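Local coordinates for protein cellulose 1,4-beta-cellobiosidase (Thermobifida fusca, PDB 4JJJ) that probably hydrolyses 1,4-beta-glucosidic bonds of cellulose to release cellobiose, this chain being its family 48 glycoside hydrolase catalytic domain, at residues P42-Q47 with S589-D594; T186-S191 with L585-F590. The protein carries 1 engineered substitution. All coordinates share one frame; numbering follows the deposited sequence.

Interaction 1. Residues P42-Q47 with S589-D594; sequences PDHGHQ and SFYKND. With ZN (zinc ion), chain B.
Tyr-591 reaches out of its 3-10 turn to give its phenolic hydrogen to the backbone carbonyl of Asp-43, OH to O 2.7 Å. The hydroxyl sits tilted 28° from the plane of that carbonyl, while the acceptor lies at the edge of the phenol ring, near its plane. A tyrosine suits the place because its long, rigid ring reaches from the 3-10 segment to the loop 42-47 and still carries a donor at its far end.

His-44 supplies the other large share of the buried surface. Its ring lies obliquely against the phenol, planes at 40°, with CD2 3.6 Å from CZ of Tyr-591 and 4.1 Å from CE1 of Phe-590. With CG anti to the backbone N (chi1 -170°), the imidazole runs alongside the tyrosine in the opposite direction, and both its nitrogens find partners. ND1 accepts from the backbone N of His-46 at 3.1 Å within the type I turn His-44 to Gln-47, and NE2 meets a water 2.9 Å away that donates to OD2 of Asp-594. This turn also presents His-46, whose ND1 binds a zinc ion at 2.1 Å; Asp-153 and two waters are further ligands.

Phe-590 completes the aromatic group and meets Tyr-156 edge-to-face, while OD1 of Asp-43 is hydrogen-bonded to the hydroxyl of Tyr-156. The contact thus ties the loop leading into strand 47-49, an outer strand of a four-stranded antiparallel sheet, to the 3-10 turn that precedes helix 597-604.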
ATOM      1  N   PRO A  42      -0.310  -1.688  -9.344  1.00  5.43           N
ATOM      2  CA  PRO A  42      -0.711  -0.914 -10.526  1.00  5.64           C
ATOM      3  C   PRO A  42      -0.623  -1.875 -11.712  1.00  5.48           C
ATOM      4  O   PRO A  42       0.032  -2.924 -11.606  1.00  6.58           O
ATOM      5  CB  PRO A  42       0.285   0.242 -10.574  1.00  5.68           C
ATOM      6  CG  PRO A  42       1.495  -0.347 -10.003  1.00  6.55           C
ATOM      7  CD  PRO A  42       1.077  -1.275  -8.877  1.00  5.78           C
ATOM      8  N   ASP A  43      -1.183  -1.446 -12.839  1.00  5.85           N
ATOM      9  CA  ASP A  43      -1.155  -2.267 -14.025  1.00  5.72           C
ATOM     10  C   ASP A  43      -0.503  -1.589 -15.213  1.00  5.71           C
ATOM     11  O   ASP A  43      -0.585  -2.137 -16.333  1.00  5.56           O
ATOM     12  CB  ASP A  43      -2.566  -2.815 -14.353  1.00  5.98           C
ATOM     13  CG  ASP A  43      -3.559  -1.804 -14.766  1.00  6.53           C
ATOM     14  OD1 ASP A  43      -3.218  -0.661 -15.144  1.00  6.73           O
ATOM     15  OD2 ASP A  43      -4.825  -2.100 -14.698  1.00  5.87           O
ATOM     16  N   HIS A  44       0.193  -0.501 -14.971  1.00  5.62           N
ATOM     17  CA  HIS A  44       0.996   0.199 -15.968  1.00  6.13           C
ATOM     18  C   HIS A  44       2.096   0.938 -15.268  1.00  6.46           C
ATOM     19  O   HIS A  44       1.830   1.518 -14.178  1.00  6.06           O
ATOM     20  CB  HIS A  44       0.150   1.123 -16.838  1.00  6.70           C
ATOM     21  CG  HIS A  44       0.863   1.673 -18.022  1.00  6.81           C
ATOM     22  ND1 HIS A  44       1.661   2.813 -17.999  1.00  7.88           N
ATOM     23  CD2 HIS A  44       0.998   1.164 -19.280  1.00  8.08           C
ATOM     24  CE1 HIS A  44       2.203   3.015 -19.200  1.00  7.79           C
ATOM     25  NE2 HIS A  44       1.795   2.029 -19.988  1.00  8.36           N
ATOM     26  N   GLY A  45       3.313   0.943 -15.851  1.00  6.48           N
ATOM     27  CA  GLY A  45       4.491   1.542 -15.200  1.00  6.04           C
ATOM     28  C   GLY A  45       4.378   2.998 -14.980  1.00  5.88           C
ATOM     29  O   GLY A  45       5.082   3.543 -14.122  1.00  6.19           O
ATOM     30  N   HIS A  46       3.627   3.724 -15.840  1.00  5.23           N
ATOM     31  CA  HIS A  46       3.522   5.135 -15.679  1.00  5.59           C
ATOM     32  C   HIS A  46       2.171   5.568 -15.131  1.00  5.55           C
ATOM     33  O   HIS A  46       1.866   6.750 -15.087  1.00  6.61           O
ATOM     34  CB  HIS A  46       3.826   5.852 -16.986  1.00  6.01           C
ATOM     35  CG  HIS A  46       5.267   5.761 -17.385  1.00  6.28           C
ATOM     36  ND1 HIS A  46       5.816   6.376 -18.497  1.00  6.74           N
ATOM     37  CD2 HIS A  46       6.290   5.115 -16.784  1.00  6.63           C
ATOM     38  CE1 HIS A  46       7.107   6.097 -18.552  1.00  7.43           C
ATOM     39  NE2 HIS A  46       7.423   5.357 -17.509  1.00  6.64           N
ATOM     40  N   GLN A  47       1.477   4.621 -14.455  1.00  5.91           N
ATOM     41  CA  GLN A  47       0.700   5.003 -13.360  1.00  5.94           C
ATOM     42  C   GLN A  47       1.643   5.420 -12.276  1.00  6.02           C
ATOM     43  O   GLN A  47       2.807   5.142 -12.357  1.00  6.36           O
ATOM     44  CB  GLN A  47      -0.181   3.835 -12.874  1.00  6.06           C
ATOM     45  CG  GLN A  47      -1.319   3.521 -13.858  1.00  6.44           C
ATOM     46  CD  GLN A  47      -2.006   2.227 -13.604  1.00  6.82           C
ATOM     47  OE1 GLN A  47      -1.476   1.320 -12.939  1.00  6.26           O
ATOM     48  NE2 GLN A  47      -3.212   2.061 -14.160  1.00  7.32           N
ATOM     49  N   SER A 589      -5.655  -1.648 -25.038  1.00  8.66           N
ATOM     50  CA  SER A 589      -5.104  -2.011 -26.325  1.00  9.22           C
ATOM     51  C   SER A 589      -3.864  -1.224 -26.675  1.00  8.91           C
ATOM     52  O   SER A 589      -3.089  -1.672 -27.501  1.00  9.60           O
ATOM     53  CB  SER A 589      -6.142  -1.930 -27.464  1.00  8.70           C
ATOM     54  OG  SER A 589      -6.501  -0.625 -27.709  1.00  9.05           O
ATOM     55  N   PHE A 590      -3.681  -0.135 -25.989  1.00  8.33           N
ATOM     56  CA  PHE A 590      -2.441   0.639 -26.084  1.00  8.45           C
ATOM     57  C   PHE A 590      -1.170  -0.195 -25.780  1.00  8.24           C
ATOM     58  O   PHE A 590      -0.071   0.187 -26.129  1.00  8.38           O
ATOM     59  CB  PHE A 590      -2.481   1.893 -25.215  1.00  8.59           C
ATOM     60  CG  PHE A 590      -2.873   1.641 -23.772  1.00  8.96           C
ATOM     61  CD1 PHE A 590      -1.993   1.161 -22.855  1.00  8.65           C
ATOM     62  CD2 PHE A 590      -4.171   1.878 -23.374  1.00  9.51           C
ATOM     63  CE1 PHE A 590      -2.358   0.882 -21.535  1.00  8.86           C
ATOM     64  CE2 PHE A 590      -4.519   1.663 -22.063  1.00  9.56           C
ATOM     65  CZ  PHE A 590      -3.674   1.132 -21.185  1.00 10.40           C
ATOM     66  N   TYR A 591      -1.309  -1.247 -24.983  1.00  7.86           N
ATOM     67  CA  TYR A 591      -0.216  -2.124 -24.666  1.00  7.31           C
ATOM     68  C   TYR A 591       0.433  -2.711 -25.865  1.00  8.28           C
ATOM     69  O   TYR A 591       1.579  -3.019 -25.824  1.00  8.43           O
ATOM     70  CB  TYR A 591      -0.507  -3.150 -23.610  1.00  6.91           C
ATOM     71  CG  TYR A 591      -0.116  -2.832 -22.204  1.00  7.47           C
ATOM     72  CD1 TYR A 591       1.173  -2.466 -21.936  1.00  7.75           C
ATOM     73  CD2 TYR A 591      -0.970  -3.064 -21.163  1.00  7.95           C
ATOM     74  CE1 TYR A 591       1.626  -2.168 -20.637  1.00  8.79           C
ATOM     75  CE2 TYR A 591      -0.553  -2.778 -19.842  1.00  7.06           C
ATOM     76  CZ  TYR A 591       0.774  -2.430 -19.604  1.00  8.42           C
ATOM     77  OH  TYR A 591       1.270  -2.224 -18.279  1.00  7.59           O
ATOM     78  N   LYS A 592      -0.272  -2.862 -26.961  1.00  9.43           N
ATOM     79  CA  LYS A 592       0.337  -3.440 -28.156  1.00 10.35           C
ATOM     80  C   LYS A 592       1.356  -2.502 -28.763  1.00 10.83           C
ATOM     81  O   LYS A 592       2.173  -2.979 -29.571  1.00  9.47           O
ATOM     82  CB  LYS A 592      -0.769  -3.646 -29.144  1.00 12.67           C
ATOM     83  CG  LYS A 592      -1.737  -4.751 -28.749  1.00 15.03           C
ATOM     84  CD  LYS A 592      -2.872  -4.715 -29.834  1.00 21.26           C
ATOM     85  CE  LYS A 592      -3.931  -5.761 -29.584  1.00 26.50           C
ATOM     86  NZ  LYS A 592      -5.143  -5.545 -30.503  1.00 27.90           N
ATOM     87  N   ASN A 593       1.416  -1.258 -28.344  1.00  9.64           N
ATOM     88  CA  ASN A 593       2.472  -0.358 -28.814  1.00  9.93           C
ATOM     89  C   ASN A 593       3.672  -0.295 -27.905  1.00  9.13           C
ATOM     90  O   ASN A 593       4.619   0.412 -28.178  1.00  9.02           O
ATOM     91  CB  ASN A 593       1.876   1.034 -29.022  1.00 12.23           C
ATOM     92  CG  ASN A 593       0.618   0.942 -29.911  1.00 17.05           C
ATOM     93  OD1 ASN A 593       0.659   0.251 -30.960  1.00 19.75           O
ATOM     94  ND2 ASN A 593      -0.544   1.390 -29.391  1.00 17.38           N
ATOM     95  N   ASP A 594       3.644  -1.036 -26.795  1.00  8.75           N
ATOM     96  CA  ASP A 594       4.727  -0.997 -25.823  1.00  7.85           C
ATOM     97  C   ASP A 594       5.988  -1.607 -26.370  1.00  7.40           C
ATOM     98  O   ASP A 594       5.966  -2.621 -27.069  1.00  6.81           O
ATOM     99  CB  ASP A 594       4.323  -1.763 -24.566  1.00  8.23           C
ATOM    100  CG  ASP A 594       5.232  -1.448 -23.372  1.00  7.64           C
ATOM    101  OD1 ASP A 594       6.318  -2.063 -23.337  1.00  7.72           O
ATOM    102  OD2 ASP A 594       4.732  -0.682 -22.480  1.00  8.88           O
TER
HETATM  103 ZN    ZN B 728       4.665   7.211 -20.059  0.70 14.45          ZN
HETATM  104  O   HOH W   1       2.831   1.263 -22.633  1.00 12.14           O
HETATM  105  O   HOH W   2       6.209   7.135 -21.570  0.50 26.76           O
HETATM  106  O   HOH W   3       3.128   6.050 -20.844  1.00 10.92           O

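Interaction 2. Residues T186-S191 with L585-F590; sequences TIPHPS and LSIRSF
Arg-588 and Thr-186 make the polar part of this contact. NH2 of Arg-588 donates to the backbone O of Thr-186 at 3.2 Å, approaching from well above the carbonyl plane, 59° out of it, so the bond misses the usual lone-pair direction. The hydroxyl OG1 of Thr-186 lies at the edge of the guanidinium, 2.9 Å from NH2 of Arg-588. A water bridges the same two residues: it donates to O of Thr-186 at 2.7 Å and accepts from NH1 of Arg-588. Arginine fits here because its planar head offers several N-H groups to a cluster of oxygens; NH1 also hydrogen-bonds to the backbone O of Phe-584, and the carboxylate of Asp-43 is a further partner. The chain is extended from CG to NE, which carries the charge across to the facing loop.

The catalytic domain has the (alpha/alpha)6 fold, and these groups belong to the loops and short sheets added to its helices. Residues 189-190 form an outer strand of a four-stranded antiparallel sheet, and Thr-186 to Pro-188 lead into it from the side of Glu-185, a calcium ligand.

Apolar packing flanks the polar cluster. CD of Pro-188 lies over one face of the guanidinium, displaced toward its NH2 side, 3.4 Å from NH2 of Arg-588; a compact ring of fixed shape, with no N-H of its own, can lie close over that face. Ile-587 CD1 meets CD of Pro-188 at 4.0 Å and CG1 of Ile-187 at 4.1 Å, the two isoleucines crossing at about a right angle. CG1 of Ile-587 takes the position between backbone N and carbonyl carbon (chi1 60°), which sends the delta methyl toward the loop 186-188. Ile-587 belongs to the type I turn from Leu-585 to Arg-588, closed by a hydrogen bond from Arg-588 N to Leu-585 O.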
ATOM      1  N   THR A 186      -9.368  -6.450 -13.352  1.00  5.61           N
ATOM      2  CA  THR A 186     -10.054  -5.202 -13.041  1.00  6.19           C
ATOM      3  C   THR A 186     -10.462  -4.492 -14.348  1.00  6.54           C
ATOM      4  O   THR A 186      -9.938  -4.777 -15.435  1.00  6.70           O
ATOM      5  CB  THR A 186      -9.091  -4.215 -12.329  1.00  6.51           C
ATOM      6  OG1 THR A 186      -7.952  -4.002 -13.243  1.00  7.12           O
ATOM      7  CG2 THR A 186      -8.632  -4.828 -10.995  1.00  6.76           C
ATOM      8  N   ILE A 187     -11.363  -3.545 -14.210  1.00  6.41           N
ATOM      9  CA  ILE A 187     -11.729  -2.608 -15.277  1.00  6.29           C
ATOM     10  C   ILE A 187     -11.324  -1.204 -14.726  1.00  6.23           C
ATOM     11  O   ILE A 187     -11.993  -0.616 -13.867  1.00  6.28           O
ATOM     12  CB  ILE A 187     -13.235  -2.688 -15.662  1.00  6.52           C
ATOM     13  CG1 ILE A 187     -13.557  -4.111 -16.117  1.00  6.66           C
ATOM     14  CG2 ILE A 187     -13.526  -1.585 -16.655  1.00  6.40           C
ATOM     15  CD1 ILE A 187     -15.032  -4.371 -16.163  1.00  7.52           C
ATOM     16  N   PRO A 188     -10.155  -0.674 -15.224  1.00  6.46           N
ATOM     17  CA  PRO A 188      -9.752   0.644 -14.810  1.00  6.40           C
ATOM     18  C   PRO A 188     -10.810   1.700 -15.131  1.00  6.64           C
ATOM     19  O   PRO A 188     -11.381   1.683 -16.213  1.00  8.17           O
ATOM     20  CB  PRO A 188      -8.397   0.900 -15.512  1.00  6.41           C
ATOM     21  CG  PRO A 188      -7.924  -0.515 -15.823  1.00  6.45           C
ATOM     22  CD  PRO A 188      -9.235  -1.251 -16.224  1.00  6.55           C
ATOM     23  N   HIS A 189     -10.946   2.601 -14.208  1.00  6.86           N
ATOM     24  CA  HIS A 189     -12.003   3.607 -14.257  1.00  6.35           C
ATOM     25  C   HIS A 189     -11.629   4.904 -13.563  1.00  7.25           C
ATOM     26  O   HIS A 189     -10.699   4.988 -12.728  1.00  6.36           O
ATOM     27  CB  HIS A 189     -13.280   3.005 -13.676  1.00  6.38           C
ATOM     28  CG  HIS A 189     -13.153   2.554 -12.261  1.00  6.31           C
ATOM     29  ND1 HIS A 189     -12.663   1.320 -11.884  1.00  5.56           N
ATOM     30  CD2 HIS A 189     -13.363   3.227 -11.130  1.00  6.18           C
ATOM     31  CE1 HIS A 189     -12.632   1.238 -10.565  1.00  5.54           C
ATOM     32  NE2 HIS A 189     -13.076   2.367 -10.077  1.00  6.31           N
ATOM     33  N   PRO A 190     -12.344   5.989 -13.916  1.00  6.85           N
ATOM     34  CA  PRO A 190     -12.013   7.292 -13.315  1.00  7.35           C
ATOM     35  C   PRO A 190     -12.586   7.367 -11.868  1.00  7.00           C
ATOM     36  O   PRO A 190     -13.747   6.929 -11.578  1.00  7.13           O
ATOM     37  CB  PRO A 190     -12.806   8.285 -14.161  1.00  7.85           C
ATOM     38  CG  PRO A 190     -13.942   7.490 -14.695  1.00  7.74           C
ATOM     39  CD  PRO A 190     -13.441   6.103 -14.923  1.00  7.80           C
ATOM     40  N   SER A 191     -11.800   7.931 -10.960  1.00  6.66           N
ATOM     41  CA  SER A 191     -12.305   8.214  -9.624  1.00  6.59           C
ATOM     42  C   SER A 191     -13.505   9.221  -9.614  1.00  6.94           C
ATOM     43  O   SER A 191     -14.390   9.175  -8.768  1.00  8.35           O
ATOM     44  CB  SER A 191     -11.190   8.787  -8.760  1.00  6.65           C
ATOM     45  OG  SER A 191     -10.170   7.795  -8.701  1.00  7.79           O
ATOM     46  N   LEU A 585      -5.972  -7.272 -22.005  1.00  8.77           N
ATOM     47  CA  LEU A 585      -5.390  -6.596 -23.132  1.00  8.98           C
ATOM     48  C   LEU A 585      -6.394  -5.867 -23.993  1.00  9.49           C
ATOM     49  O   LEU A 585      -6.125  -4.727 -24.400  1.00  7.80           O
ATOM     50  CB  LEU A 585      -4.571  -7.553 -23.989  1.00 10.74           C
ATOM     51  CG  LEU A 585      -4.012  -6.942 -25.257  1.00 12.68           C
ATOM     52  CD1 LEU A 585      -2.935  -5.941 -24.936  1.00 11.89           C
ATOM     53  CD2 LEU A 585      -3.489  -8.052 -26.156  1.00 14.89           C
ATOM     54  N   SER A 586      -7.559  -6.464 -24.222  1.00  8.50           N
ATOM     55  CA  SER A 586      -8.505  -5.818 -25.099  1.00  9.90           C
ATOM     56  C   SER A 586      -9.102  -4.521 -24.564  1.00  9.42           C
ATOM     57  O   SER A 586      -9.546  -3.643 -25.363  1.00  7.90           O
ATOM     58  CB  SER A 586      -9.618  -6.784 -25.590  1.00 10.11           C
ATOM     59  OG  SER A 586     -10.634  -6.885 -24.641  1.00 10.73           O
ATOM     60  N   ILE A 587      -9.058  -4.281 -23.240  1.00  8.30           N
ATOM     61  CA  ILE A 587      -9.479  -3.005 -22.701  1.00  8.12           C
ATOM     62  C   ILE A 587      -8.297  -2.123 -22.308  1.00  7.53           C
ATOM     63  O   ILE A 587      -8.476  -1.062 -21.677  1.00  7.90           O
ATOM     64  CB  ILE A 587     -10.438  -3.140 -21.516  1.00  7.69           C
ATOM     65  CG1 ILE A 587      -9.897  -3.908 -20.288  1.00  8.48           C
ATOM     66  CG2 ILE A 587     -11.657  -3.855 -21.959  1.00  8.76           C
ATOM     67  CD1 ILE A 587     -10.689  -3.668 -19.038  1.00  8.35           C
ATOM     68  N   ARG A 588      -7.129  -2.579 -22.742  1.00  7.07           N
ATOM     69  CA  ARG A 588      -5.851  -1.816 -22.598  1.00  7.84           C
ATOM     70  C   ARG A 588      -5.004  -1.953 -23.905  1.00  8.43           C
ATOM     71  O   ARG A 588      -3.839  -2.303 -23.897  1.00  8.93           O
ATOM     72  CB  ARG A 588      -5.042  -2.335 -21.392  1.00  7.24           C
ATOM     73  CG  ARG A 588      -5.780  -2.194 -20.071  1.00  7.35           C
ATOM     74  CD  ARG A 588      -4.974  -2.887 -18.991  1.00  6.89           C
ATOM     75  NE  ARG A 588      -5.544  -2.877 -17.642  1.00  5.70           N
ATOM     76  CZ  ARG A 588      -6.524  -3.709 -17.257  1.00  7.17           C
ATOM     77  NH1 ARG A 588      -7.117  -4.521 -18.068  1.00  7.14           N
ATOM     78  NH2 ARG A 588      -6.937  -3.729 -15.977  1.00  7.45           N
ATOM     79  N   SER A 589      -5.655  -1.648 -25.038  1.00  8.66           N
ATOM     80  CA  SER A 589      -5.104  -2.011 -26.325  1.00  9.22           C
ATOM     81  C   SER A 589      -3.864  -1.224 -26.675  1.00  8.91           C
ATOM     82  O   SER A 589      -3.089  -1.672 -27.501  1.00  9.60           O
ATOM     83  CB  SER A 589      -6.142  -1.930 -27.464  1.00  8.70           C
ATOM     84  OG  SER A 589      -6.501  -0.625 -27.709  1.00  9.05           O
ATOM     85  N   PHE A 590      -3.681  -0.135 -25.989  1.00  8.33           N
ATOM     86  CA  PHE A 590      -2.441   0.639 -26.084  1.00  8.45           C
ATOM     87  C   PHE A 590      -1.170  -0.195 -25.780  1.00  8.24           C
ATOM     88  O   PHE A 590      -0.071   0.187 -26.129  1.00  8.38           O
ATOM     89  CB  PHE A 590      -2.481   1.893 -25.215  1.00  8.59           C
ATOM     90  CG  PHE A 590      -2.873   1.641 -23.772  1.00  8.96           C
ATOM     91  CD1 PHE A 590      -1.993   1.161 -22.855  1.00  8.65           C
ATOM     92  CD2 PHE A 590      -4.171   1.878 -23.374  1.00  9.51           C
ATOM     93  CE1 PHE A 590      -2.358   0.882 -21.535  1.00  8.86           C
ATOM     94  CE2 PHE A 590      -4.519   1.663 -22.063  1.00  9.56           C
ATOM     95  CZ  PHE A 590      -3.674   1.132 -21.185  1.00 10.40           C
TER
HETATM   96  O   HOH W   4      -8.612  -6.695 -16.871  1.00  6.80           O

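The centres of interactions 1 and 2 lie about 9 Å apart, and both rest on one late stretch of chain, 585-594, which precedes helix 597-604; they share Ser-589 and Phe-590. Along the sequence 42-47 comes first, then 186-191. Strands 47-49 and 189-190, which these segments enter, are the two outermost strands of a single four-stranded antiparallel sheet, so the late loop meets the approaches to both of its edges. A salt bridge joins the contacts directly: OD2 of Asp-43 to NH2 of Arg-588, 3.0 Å. Interaction 1 includes a zinc ligand, interaction 2 lies near a calcium site, and parts of the chain far apart in sequence meet within about 8 to 10 Å of bound glucose units.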